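PDB 3WKY: prophenoloxidase b from Marsupenaeus japonicus, which probably serves, once activated, as a type 3 copper phenoloxidase that hydroxylates monophenols and oxidises o-diphenols at a dicopper-oxygen centre. Local coordinates for residues Glu165-Trp170 with Thr472-Ser477; Ala247-Arg252 with His397-Asn402; Leu359-Leu364 with Pro391-Trp396. One frame throughout, in Å; residues are numbered along the deposited sequence. Where two conformers were deposited one is given.

Contact 1. Residues Glu165-Trp170 with Thr472-Ser477; sequences EVVVEW and TVHIKS. With NAG (2-acetamido-2-deoxy-beta-D-glucopyranose), chain C.
Glu165 and His474 meet across a parallel beta ladder, in which strand 165-169 lines up beside strand 472-477 at the outer border of a mixed sheet. The first strand comes from the copper-containing part of the chain and the second from the Ig-like part, so the pairing sews the two together. His474 NE2 donates to Glu165 OE1 at 2.9 Å, reaching the anti lone pair; carboxylate and imidazole planes stand 61° apart, and the bend at the hydrogen (142°) makes this a less straight bond than those of the backbone. The glutamate gets there because its CG lies beside its own backbone N (chi1 -64°) and the chain then runs extended. Val167 shares this face, its CG2 resting 3.7 Å from His474 CB, and farther along the extended Lys476 lies alongside Glu169, their charged ends near but not bridged.

The other face is apolar. Val166 CG1 lies 3.5 Å from Val473 CG2, the two valines pointing the same way, and Val168 sits likewise beside Ile475; helix 145-160 packs on both Val166 and Val168. Between the faces, four backbone bonds alternate from strand to strand, as in His474 N to Val166 O at 2.8 Å. At the far end the Trp170 ring has Ile475 CG2 at its edge and Ser477 CB over one face, a CH-pi contact 3.8 Å from the centroid of the six-membered ring. At the opposite end a glycan sugar, NAG, gives its N2 hydrogen to Thr472 OG1 over 3.1 Å.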
loop_
_atom_site.group_PDB
_atom_site.type_symbol
_atom_site.label_atom_id
_atom_site.label_comp_id
_atom_site.label_asym_id
_atom_site.label_seq_id
_atom_site.Cartn_x
_atom_site.Cartn_y
_atom_site.Cartn_z
ATOM N N GLU A 165 29.290 15.028 -50.653
ATOM C CA GLU A 165 29.048 13.896 -49.765
ATOM C C GLU A 165 29.390 14.228 -48.324
ATOM O O GLU A 165 30.372 14.922 -48.047
ATOM C CB GLU A 165 29.853 12.670 -50.205
ATOM C CG GLU A 165 29.467 12.110 -51.559
ATOM C CD GLU A 165 30.211 10.831 -51.889
ATOM O OE1 GLU A 165 29.927 9.793 -51.252
ATOM O OE2 GLU A 165 31.084 10.867 -52.779
ATOM N N VAL A 166 28.572 13.733 -47.405
ATOM C CA VAL A 166 28.891 13.816 -45.989
ATOM C C VAL A 166 28.568 12.470 -45.341
ATOM O O VAL A 166 27.692 11.741 -45.808
ATOM C CB VAL A 166 28.132 14.972 -45.297
ATOM C CG1 VAL A 166 26.640 14.729 -45.328
ATOM C CG2 VAL A 166 28.605 15.147 -43.873
ATOM N N VAL A 167 29.305 12.123 -44.294
ATOM C CA VAL A 167 29.029 10.909 -43.540
ATOM C C VAL A 167 28.838 11.300 -42.087
ATOM O O VAL A 167 29.628 12.072 -41.540
ATOM C CB VAL A 167 30.177 9.892 -43.659
ATOM C CG1 VAL A 167 29.867 8.640 -42.848
ATOM C CG2 VAL A 167 30.419 9.525 -45.115
ATOM N N VAL A 168 27.773 10.805 -41.468
ATOM C CA VAL A 168 27.593 10.995 -40.035
ATOM C C VAL A 168 27.485 9.626 -39.363
ATOM O O VAL A 168 27.017 8.667 -39.982
ATOM C CB VAL A 168 26.371 11.894 -39.715
ATOM C CG1 VAL A 168 25.064 11.156 -39.951
ATOM C CG2 VAL A 168 26.449 12.406 -38.297
ATOM N N GLU A 169 27.942 9.524 -38.115
ATOM C CA GLU A 169 27.877 8.255 -37.394
ATOM C C GLU A 169 27.535 8.412 -35.914
ATOM O O GLU A 169 27.621 9.510 -35.362
ATOM C CB GLU A 169 29.174 7.466 -37.568
ATOM C CG GLU A 169 30.331 7.920 -36.708
ATOM C CD GLU A 169 31.506 6.958 -36.791
ATOM O OE1 GLU A 169 32.589 7.379 -37.254
ATOM O OE2 GLU A 169 31.344 5.780 -36.396
ATOM N N TRP A 170 27.135 7.311 -35.279
ATOM C CA TRP A 170 26.825 7.340 -33.852
ATOM C C TRP A 170 27.139 6.026 -33.159
ATOM O O TRP A 170 27.500 5.040 -33.806
ATOM C CB TRP A 170 25.371 7.744 -33.601
ATOM C CG TRP A 170 24.389 6.619 -33.471
ATOM C CD1 TRP A 170 23.978 6.020 -32.318
ATOM C CD2 TRP A 170 23.663 5.991 -34.532
ATOM N NE1 TRP A 170 23.050 5.045 -32.597
ATOM C CE2 TRP A 170 22.837 5.010 -33.950
ATOM C CE3 TRP A 170 23.633 6.163 -35.919
ATOM C CZ2 TRP A 170 21.996 4.197 -34.709
ATOM C CZ3 TRP A 170 22.797 5.357 -36.670
ATOM C CH2 TRP A 170 21.990 4.387 -36.063
ATOM N N THR A 472 24.638 14.234 -50.782
ATOM C CA THR A 472 24.313 12.883 -50.328
ATOM C C THR A 472 24.768 12.726 -48.885
ATOM O O THR A 472 25.907 13.064 -48.552
ATOM C CB THR A 472 25.019 11.810 -51.184
ATOM O OG1 THR A 472 24.475 11.816 -52.510
ATOM C CG2 THR A 472 24.834 10.417 -50.574
ATOM N N VAL A 473 23.885 12.213 -48.034
ATOM C CA VAL A 473 24.236 12.005 -46.639
ATOM C C VAL A 473 24.315 10.516 -46.369
ATOM O O VAL A 473 23.318 9.795 -46.487
ATOM C CB VAL A 473 23.219 12.659 -45.688
ATOM C CG1 VAL A 473 23.550 12.316 -44.244
ATOM C CG2 VAL A 473 23.213 14.170 -45.885
ATOM N N HIS A 474 25.515 10.058 -46.036
ATOM C CA HIS A 474 25.722 8.668 -45.665
ATOM C C HIS A 474 25.604 8.559 -44.152
ATOM O O HIS A 474 26.029 9.465 -43.424
ATOM C CB HIS A 474 27.099 8.188 -46.125
ATOM C CG HIS A 474 27.274 8.194 -47.612
ATOM N ND1 HIS A 474 26.682 7.258 -48.432
ATOM C CD2 HIS A 474 27.976 9.019 -48.426
ATOM C CE1 HIS A 474 27.007 7.508 -49.690
ATOM N NE2 HIS A 474 27.792 8.570 -49.712
ATOM N N ILE A 475 25.016 7.460 -43.681
ATOM C CA ILE A 475 24.884 7.236 -42.244
ATOM C C ILE A 475 25.571 5.935 -41.866
ATOM O O ILE A 475 25.256 4.874 -42.412
ATOM C CB ILE A 475 23.414 7.205 -41.797
ATOM C CG1 ILE A 475 22.751 8.555 -42.091
ATOM C CG2 ILE A 475 23.319 6.867 -40.302
ATOM C CD1 ILE A 475 21.255 8.588 -41.829
ATOM N N LYS A 476 26.501 6.031 -40.923
ATOM C CA LYS A 476 27.338 4.904 -40.549
ATOM C C LYS A 476 27.099 4.536 -39.093
ATOM O O LYS A 476 26.947 5.410 -38.242
ATOM C CB LYS A 476 28.805 5.266 -40.771
ATOM C CG LYS A 476 29.804 4.264 -40.209
ATOM C CD LYS A 476 31.232 4.679 -40.546
ATOM C CE LYS A 476 32.223 4.004 -39.620
ATOM N NZ LYS A 476 33.619 4.158 -40.107
ATOM N N SER A 477 27.044 3.242 -38.804
ATOM C CA SER A 477 26.857 2.792 -37.433
ATOM C C SER A 477 27.344 1.360 -37.292
ATOM O O SER A 477 27.640 0.693 -38.288
ATOM C CB SER A 477 25.390 2.903 -37.013
ATOM O OG SER A 477 24.555 2.141 -37.871
HETATM C C1 NAG C . 22.363 8.502 -52.700
HETATM C C2 NAG C . 23.113 8.536 -54.035
HETATM C C3 NAG C . 22.441 9.498 -54.997
HETATM C C4 NAG C . 20.968 9.152 -55.188
HETATM C C5 NAG C . 20.227 8.784 -53.898
HETATM C C6 NAG C . 19.134 7.781 -54.260
HETATM C C7 NAG C . 25.547 8.183 -54.040
HETATM C C8 NAG C . 26.869 8.763 -53.629
HETATM N N2 NAG C . 24.486 8.965 -53.848
HETATM O O3 NAG C . 23.116 9.444 -56.237
HETATM O O4 NAG C . 20.323 10.265 -55.772
HETATM O O5 NAG C . 21.010 8.147 -52.901
HETATM O O6 NAG C . 17.862 8.381 -54.268
HETATM O O7 NAG C . 25.480 7.051 -54.515
#

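Contact 2. Residues Ala247-Arg252 with His397-Asn402; sequences AFEDWR and HKFIDN. With CUO (Cu2-o2 cluster), chain J.
Trp251 and Phe399 make the aromatic contact here, a T-shaped pair in which the indole edge points at the phenyl face, with planes at 83° and Trp251 CZ2 3.7 Å from Phe399 CE2. The indole is steadied from within its own loop: Trp251 NE1 donates to Phe248 O at 2.9 Å, the oxygen lying in the ring plane.

Apolar contacts continue along the helix. Ala247 CB faces the helical backbone, 3.5 Å from Phe399 N, and Lys398 lays its CG against the same alanine. Glu249 CG approaches Phe399 CD1 to 3.5 Å.

Among polar contacts there is one direct hydrogen bond between loop and helix, from Asn402 ND2 to Glu249 OE2 at 2.8 Å and nearly straight (165°). Glu249 reaches it with CG beside its backbone N (chi1 -75°) and the chain extended beyond. The donor sits above the carboxylate plane. Asn402 OD1 is taken by Arg525, so both ends of the amide are engaged.

On the helix's other side His397 NE2 binds a copper of the dicopper-oxygen cluster at 2.2 Å. The loop thus grips the ligand-bearing helix through an aromatic pair and one amide-carboxylate bond, and probably influences the copper only indirectly.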
loop_
_atom_site.group_PDB
_atom_site.type_symbol
_atom_site.label_atom_id
_atom_site.label_comp_id
_atom_site.label_asym_id
_atom_site.label_seq_id
_atom_site.Cartn_x
_atom_site.Cartn_y
_atom_site.Cartn_z
ATOM N N ALA A 247 7.958 -12.153 -18.387
ATOM C CA ALA A 247 6.690 -11.786 -19.005
ATOM C C ALA A 247 6.046 -10.653 -18.215
ATOM O O ALA A 247 6.152 -10.602 -16.988
ATOM C CB ALA A 247 5.757 -12.968 -19.030
ATOM N N PHE A 248 5.383 -9.754 -18.922
ATOM C CA PHE A 248 4.548 -8.756 -18.254
ATOM C C PHE A 248 3.134 -9.334 -18.226
ATOM O O PHE A 248 2.382 -9.207 -19.203
ATOM C CB PHE A 248 4.595 -7.420 -18.981
ATOM C CG PHE A 248 3.741 -6.352 -18.325
ATOM C CD1 PHE A 248 3.921 -6.026 -16.990
ATOM C CD2 PHE A 248 2.757 -5.698 -19.041
ATOM C CE1 PHE A 248 3.120 -5.038 -16.378
ATOM C CE2 PHE A 248 1.961 -4.720 -18.436
ATOM C CZ PHE A 248 2.144 -4.405 -17.104
ATOM N N GLU A 249 2.792 -9.968 -17.099
ATOM C CA GLU A 249 1.548 -10.732 -16.967
ATOM C C GLU A 249 0.620 -10.231 -15.880
ATOM O O GLU A 249 -0.601 -10.350 -16.000
ATOM C CB GLU A 249 1.862 -12.200 -16.698
ATOM C CG GLU A 249 2.325 -12.886 -17.929
ATOM C CD GLU A 249 2.592 -14.361 -17.722
ATOM O OE1 GLU A 249 2.743 -14.809 -16.556
ATOM O OE2 GLU A 249 2.651 -15.055 -18.750
ATOM N N ASP A 250 1.193 -9.686 -14.813
ATOM C CA ASP A 250 0.372 -9.102 -13.747
ATOM C C ASP A 250 0.252 -7.625 -14.057
ATOM O O ASP A 250 1.149 -6.837 -13.761
ATOM C CB ASP A 250 1.015 -9.319 -12.373
ATOM C CG ASP A 250 0.167 -8.781 -11.235
ATOM O OD1 ASP A 250 -0.760 -7.977 -11.482
ATOM O OD2 ASP A 250 0.436 -9.160 -10.079
ATOM N N TRP A 251 -0.869 -7.252 -14.657
ATOM C CA TRP A 251 -0.988 -5.923 -15.241
ATOM C C TRP A 251 -1.328 -4.857 -14.200
ATOM O O TRP A 251 -1.561 -3.692 -14.540
ATOM C CB TRP A 251 -1.995 -5.951 -16.395
ATOM C CG TRP A 251 -1.545 -6.881 -17.494
ATOM C CD1 TRP A 251 -0.258 -7.269 -17.762
ATOM C CD2 TRP A 251 -2.377 -7.562 -18.452
ATOM N NE1 TRP A 251 -0.243 -8.143 -18.826
ATOM C CE2 TRP A 251 -1.529 -8.335 -19.269
ATOM C CE3 TRP A 251 -3.756 -7.586 -18.697
ATOM C CZ2 TRP A 251 -2.013 -9.122 -20.326
ATOM C CZ3 TRP A 251 -4.240 -8.373 -19.742
ATOM C CH2 TRP A 251 -3.369 -9.134 -20.539
ATOM N N ARG A 252 -1.317 -5.252 -12.931
ATOM C CA ARG A 252 -1.547 -4.249 -11.900
ATOM C C ARG A 252 -0.213 -3.725 -11.344
ATOM O O ARG A 252 -0.193 -2.768 -10.576
ATOM C CB ARG A 252 -2.489 -4.784 -10.811
ATOM C CG ARG A 252 -3.988 -4.716 -11.191
ATOM C CD ARG A 252 -4.345 -5.503 -12.465
ATOM N NE ARG A 252 -5.658 -5.156 -13.014
ATOM C CZ ARG A 252 -6.818 -5.588 -12.518
ATOM N NH1 ARG A 252 -6.821 -6.379 -11.452
ATOM N NH2 ARG A 252 -7.977 -5.232 -13.078
ATOM N N HIS A 397 5.967 -9.842 -25.429
ATOM C CA HIS A 397 6.037 -11.075 -26.211
ATOM C C HIS A 397 6.408 -12.318 -25.438
ATOM O O HIS A 397 6.082 -13.426 -25.865
ATOM C CB HIS A 397 6.857 -10.904 -27.493
ATOM C CG HIS A 397 6.014 -10.381 -28.594
ATOM N ND1 HIS A 397 5.179 -11.195 -29.322
ATOM C CD2 HIS A 397 5.732 -9.110 -28.967
ATOM C CE1 HIS A 397 4.464 -10.456 -30.155
ATOM N NE2 HIS A 397 4.786 -9.194 -29.953
ATOM N N LYS A 398 7.074 -12.148 -24.300
ATOM C CA LYS A 398 7.249 -13.288 -23.410
ATOM C C LYS A 398 5.883 -13.695 -22.834
ATOM O O LYS A 398 5.593 -14.880 -22.724
ATOM C CB LYS A 398 8.268 -12.997 -22.299
ATOM C CG LYS A 398 8.511 -14.194 -21.370
ATOM C CD LYS A 398 9.276 -15.334 -22.094
ATOM C CE LYS A 398 9.434 -16.527 -21.163
ATOM N NZ LYS A 398 10.404 -17.540 -21.710
ATOM N N PHE A 399 5.037 -12.725 -22.481
ATOM C CA PHE A 399 3.668 -13.060 -22.068
ATOM C C PHE A 399 2.937 -13.810 -23.183
ATOM O O PHE A 399 2.312 -14.854 -22.954
ATOM C CB PHE A 399 2.876 -11.799 -21.685
ATOM C CG PHE A 399 1.377 -11.967 -21.811
ATOM C CD1 PHE A 399 0.693 -12.853 -20.993
ATOM C CD2 PHE A 399 0.659 -11.233 -22.747
ATOM C CE1 PHE A 399 -0.690 -13.028 -21.117
ATOM C CE2 PHE A 399 -0.707 -11.387 -22.875
ATOM C CZ PHE A 399 -1.389 -12.286 -22.065
ATOM N N ILE A 400 3.015 -13.265 -24.392
ATOM C CA ILE A 400 2.362 -13.888 -25.538
ATOM C C ILE A 400 2.908 -15.302 -25.765
ATOM O O ILE A 400 2.135 -16.255 -25.965
ATOM C CB ILE A 400 2.512 -13.008 -26.805
ATOM C CG1 ILE A 400 1.724 -11.696 -26.621
ATOM C CG2 ILE A 400 2.009 -13.747 -28.041
ATOM C CD1 ILE A 400 0.211 -11.906 -26.411
ATOM N N ASP A 401 4.224 -15.463 -25.684
ATOM C CA ASP A 401 4.795 -16.796 -25.893
ATOM C C ASP A 401 4.357 -17.748 -24.774
ATOM O O ASP A 401 4.187 -18.955 -24.995
ATOM C CB ASP A 401 6.317 -16.736 -25.970
ATOM C CG ASP A 401 6.917 -18.017 -26.526
ATOM O OD1 ASP A 401 6.666 -18.323 -27.711
ATOM O OD2 ASP A 401 7.626 -18.725 -25.786
ATOM N N ASN A 402 4.194 -17.208 -23.568
ATOM C CA ASN A 402 3.682 -17.997 -22.448
ATOM C C ASN A 402 2.284 -18.536 -22.711
ATOM O O ASN A 402 1.966 -19.653 -22.300
ATOM C CB ASN A 402 3.664 -17.165 -21.140
ATOM C CG ASN A 402 5.030 -17.049 -20.495
ATOM O OD1 ASN A 402 5.985 -17.745 -20.879
ATOM N ND2 ASN A 402 5.129 -16.178 -19.479
HETATM CU CU1 CUO J . 5.331 -8.550 -34.039
HETATM CU CU2 CUO J . 3.607 -7.682 -30.998
HETATM O O1 CUO J . 3.731 -8.088 -32.935
HETATM O O2 CUO J . 4.819 -6.875 -32.622
HETATM O O HOH W 1 8.038 -15.353 -17.748
#

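Contact 3. Residues Leu359-Leu364 with Pro391-Trp396. With CUO (Cu2-o2 cluster), chain J.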
loop_
_atom_site.group_PDB
_atom_site.type_symbol
_atom_site.label_atom_id
_atom_site.label_comp_id
_atom_site.label_asym_id
_atom_site.label_seq_id
_atom_site.Cartn_x
_atom_site.Cartn_y
_atom_site.Cartn_z
ATOM N N LEU A 359 -4.011 -4.831 -28.982
ATOM C CA LEU A 359 -4.384 -3.733 -28.093
ATOM C C LEU A 359 -3.318 -3.522 -27.030
ATOM O O LEU A 359 -3.058 -2.389 -26.621
ATOM C CB LEU A 359 -5.763 -3.942 -27.475
ATOM C CG LEU A 359 -6.878 -3.428 -28.395
ATOM C CD1 LEU A 359 -8.234 -3.978 -27.975
ATOM C CD2 LEU A 359 -6.903 -1.894 -28.399
ATOM N N GLY A 360 -2.674 -4.605 -26.613
ATOM C CA GLY A 360 -1.601 -4.511 -25.635
ATOM C C GLY A 360 -0.488 -3.606 -26.122
ATOM O O GLY A 360 0.080 -2.851 -25.348
ATOM N N HIS A 361 -0.154 -3.687 -27.412
ATOM C CA HIS A 361 0.822 -2.754 -27.979
ATOM C C HIS A 361 0.380 -1.313 -27.801
ATOM O O HIS A 361 1.185 -0.430 -27.464
ATOM C CB HIS A 361 0.981 -2.992 -29.467
ATOM C CG HIS A 361 2.021 -4.011 -29.790
ATOM N ND1 HIS A 361 3.334 -3.673 -30.016
ATOM C CD2 HIS A 361 1.941 -5.356 -29.906
ATOM C CE1 HIS A 361 4.028 -4.770 -30.271
ATOM N NE2 HIS A 361 3.204 -5.794 -30.197
ATOM N N ASP A 362 -0.893 -1.069 -28.067
ATOM C CA ASP A 362 -1.428 0.277 -27.949
ATOM C C ASP A 362 -1.559 0.762 -26.496
ATOM O O ASP A 362 -1.338 1.941 -26.214
ATOM C CB ASP A 362 -2.767 0.377 -28.686
ATOM C CG ASP A 362 -2.595 0.365 -30.203
ATOM O OD1 ASP A 362 -1.480 0.678 -30.681
ATOM O OD2 ASP A 362 -3.570 0.042 -30.914
ATOM N N PHE A 363 -1.933 -0.126 -25.579
ATOM C CA PHE A 363 -1.912 0.241 -24.157
ATOM C C PHE A 363 -0.504 0.647 -23.728
ATOM O O PHE A 363 -0.326 1.646 -23.041
ATOM C CB PHE A 363 -2.347 -0.931 -23.279
ATOM C CG PHE A 363 -3.839 -1.082 -23.115
ATOM C CD1 PHE A 363 -4.672 -1.291 -24.210
ATOM C CD2 PHE A 363 -4.404 -1.065 -21.843
ATOM C CE1 PHE A 363 -6.039 -1.461 -24.042
ATOM C CE2 PHE A 363 -5.776 -1.248 -21.667
ATOM C CZ PHE A 363 -6.592 -1.440 -22.765
ATOM N N LEU A 364 0.500 -0.140 -24.103
ATOM C CA LEU A 364 1.868 0.178 -23.699
ATOM C C LEU A 364 2.333 1.453 -24.411
ATOM O O LEU A 364 2.975 2.318 -23.809
ATOM C CB LEU A 364 2.805 -1.016 -23.980
ATOM C CG LEU A 364 2.558 -2.215 -23.058
ATOM C CD1 LEU A 364 3.227 -3.503 -23.611
ATOM C CD2 LEU A 364 3.050 -1.948 -21.634
ATOM N N PRO A 391 12.436 -2.288 -24.631
ATOM C CA PRO A 391 12.551 -3.524 -23.837
ATOM C C PRO A 391 11.196 -4.146 -23.490
ATOM O O PRO A 391 11.098 -5.371 -23.351
ATOM C CB PRO A 391 13.299 -3.076 -22.566
ATOM C CG PRO A 391 13.125 -1.535 -22.534
ATOM C CD PRO A 391 13.146 -1.156 -24.000
ATOM N N VAL A 392 10.156 -3.325 -23.359
ATOM C CA VAL A 392 8.856 -3.881 -23.013
ATOM C C VAL A 392 8.262 -4.718 -24.145
ATOM O O VAL A 392 7.376 -5.539 -23.907
ATOM C CB VAL A 392 7.851 -2.804 -22.536
ATOM C CG1 VAL A 392 7.120 -2.151 -23.727
ATOM C CG2 VAL A 392 6.843 -3.424 -21.583
ATOM N N PHE A 393 8.745 -4.524 -25.372
ATOM C CA PHE A 393 8.332 -5.407 -26.470
ATOM C C PHE A 393 8.529 -6.866 -26.078
ATOM O O PHE A 393 7.664 -7.738 -26.322
ATOM C CB PHE A 393 9.147 -5.124 -27.735
ATOM C CG PHE A 393 8.799 -6.039 -28.882
ATOM C CD1 PHE A 393 7.767 -5.714 -29.751
ATOM C CD2 PHE A 393 9.481 -7.244 -29.061
ATOM C CE1 PHE A 393 7.427 -6.574 -30.803
ATOM C CE2 PHE A 393 9.155 -8.116 -30.106
ATOM C CZ PHE A 393 8.119 -7.780 -30.979
ATOM N N PHE A 394 9.681 -7.144 -25.489
ATOM C CA PHE A 394 10.023 -8.527 -25.195
ATOM C C PHE A 394 9.338 -9.032 -23.931
ATOM O O PHE A 394 9.083 -10.222 -23.794
ATOM C CB PHE A 394 11.540 -8.710 -25.182
ATOM C CG PHE A 394 12.152 -8.550 -26.543
ATOM C CD1 PHE A 394 12.282 -9.648 -27.394
ATOM C CD2 PHE A 394 12.548 -7.294 -26.997
ATOM C CE1 PHE A 394 12.815 -9.496 -28.678
ATOM C CE2 PHE A 394 13.080 -7.130 -28.270
ATOM C CZ PHE A 394 13.226 -8.240 -29.108
ATOM N N ARG A 395 8.995 -8.128 -23.021
ATOM C CA ARG A 395 8.188 -8.541 -21.888
ATOM C C ARG A 395 6.771 -8.877 -22.362
ATOM O O ARG A 395 6.163 -9.840 -21.891
ATOM C CB ARG A 395 8.161 -7.437 -20.809
ATOM C CG ARG A 395 9.550 -7.111 -20.219
ATOM C CD ARG A 395 9.419 -6.480 -18.808
ATOM N NE ARG A 395 8.705 -7.401 -17.918
ATOM C CZ ARG A 395 8.028 -7.040 -16.833
ATOM N NH1 ARG A 395 7.948 -5.756 -16.483
ATOM N NH2 ARG A 395 7.411 -7.967 -16.104
ATOM N N TRP A 396 6.244 -8.075 -23.286
ATOM C CA TRP A 396 4.918 -8.335 -23.835
ATOM C C TRP A 396 4.932 -9.645 -24.627
ATOM O O TRP A 396 4.034 -10.482 -24.497
ATOM C CB TRP A 396 4.466 -7.163 -24.715
ATOM C CG TRP A 396 3.051 -7.296 -25.195
ATOM C CD1 TRP A 396 2.630 -7.383 -26.501
ATOM C CD2 TRP A 396 1.862 -7.380 -24.382
ATOM N NE1 TRP A 396 1.258 -7.500 -26.547
ATOM C CE2 TRP A 396 0.761 -7.503 -25.268
ATOM C CE3 TRP A 396 1.621 -7.343 -23.000
ATOM C CZ2 TRP A 396 -0.563 -7.627 -24.813
ATOM C CZ3 TRP A 396 0.291 -7.446 -22.544
ATOM C CH2 TRP A 396 -0.781 -7.576 -23.453
HETATM CU CU1 CUO J . 5.331 -8.550 -34.039
HETATM CU CU2 CUO J . 3.607 -7.682 -30.998
HETATM O O1 CUO J . 3.731 -8.088 -32.935
HETATM O O2 CUO J . 4.819 -6.875 -32.622
#
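Val392 opens the contact from the second helix, meeting Leu364 tip to tip, with Val392 CG2 4.1 Å from Leu364 CD2. Helix 356-365 supplies two histidines and helix 391-409 one to the same copper of the type 3 dicopper site; their segments run roughly antiparallel, at 144°, with axes 11.2 Å apart at closest, a wide spacing bridged by the rings of Trp396, His361 and Phe393 together with Leu364 and Val392.

Phe393 follows, one turn before the ligand His397. Its ring extends to the cluster because chi1 (178°) swings CG to the side opposite the backbone N, and Phe393 CE1 comes within 3.2 Å of the cluster oxygen O2. The same carbon lies 3.9 Å from His361 CE1; the rings meet rim to rim, neither over the other's face. His361 NE2 binds the copper CU2 at 2.1 Å, completing its protein ligands with His357 and His397. Its other nitrogen, ND1, is hydrogen-bonded to Met381 O, which should help fix the rotation of the imidazole.

Trp396, a turn on from Val392, is the broad wedge between the helices. Trp396 CB lies 4.0 Å from Leu364 CD1, and the start of the ring rests on the same methyl. The pyrrole edge is directed at the His361 face in an offset edge-to-face pair, planes 82° apart. Farther out, Trp396 CZ2 lies 3.4 Å from Gly360 CA, the indole packing directly on the backbone of the glycine. NE1 is held by His357 O, so this tryptophan is tied to the backbone of one copper ligand while packing on the ring of another.

Around this pair, helix 294-310 packs on Leu359 and Phe363 of the first segment, while helix 218-239 packs through Leu229 on Phe393 and Phe394 of the second.

Overall arrangement
Contacts 2 and 3 are neighbours, their centres about 9 Å apart, and share helix 391-409: contact 3 uses its first turns and contact 2 those that follow. Arg395, within contact 3, probably hydrogen-bonds to the backbone of Ala247 and Phe248, and Trp251 packs on Trp396, so the 247-252 loop packs directly on the helix that carries His397. Contact 1 stands apart, its centre about 39 Å from that of contact 2 and 32 Å from that of contact 3. Along the chain the contacts are nested, 3 inside 2 inside 1. The strand pairing therefore closes a long loop containing the contacts at the copper site, linking the copper-containing and Ig-like parts away from the cluster.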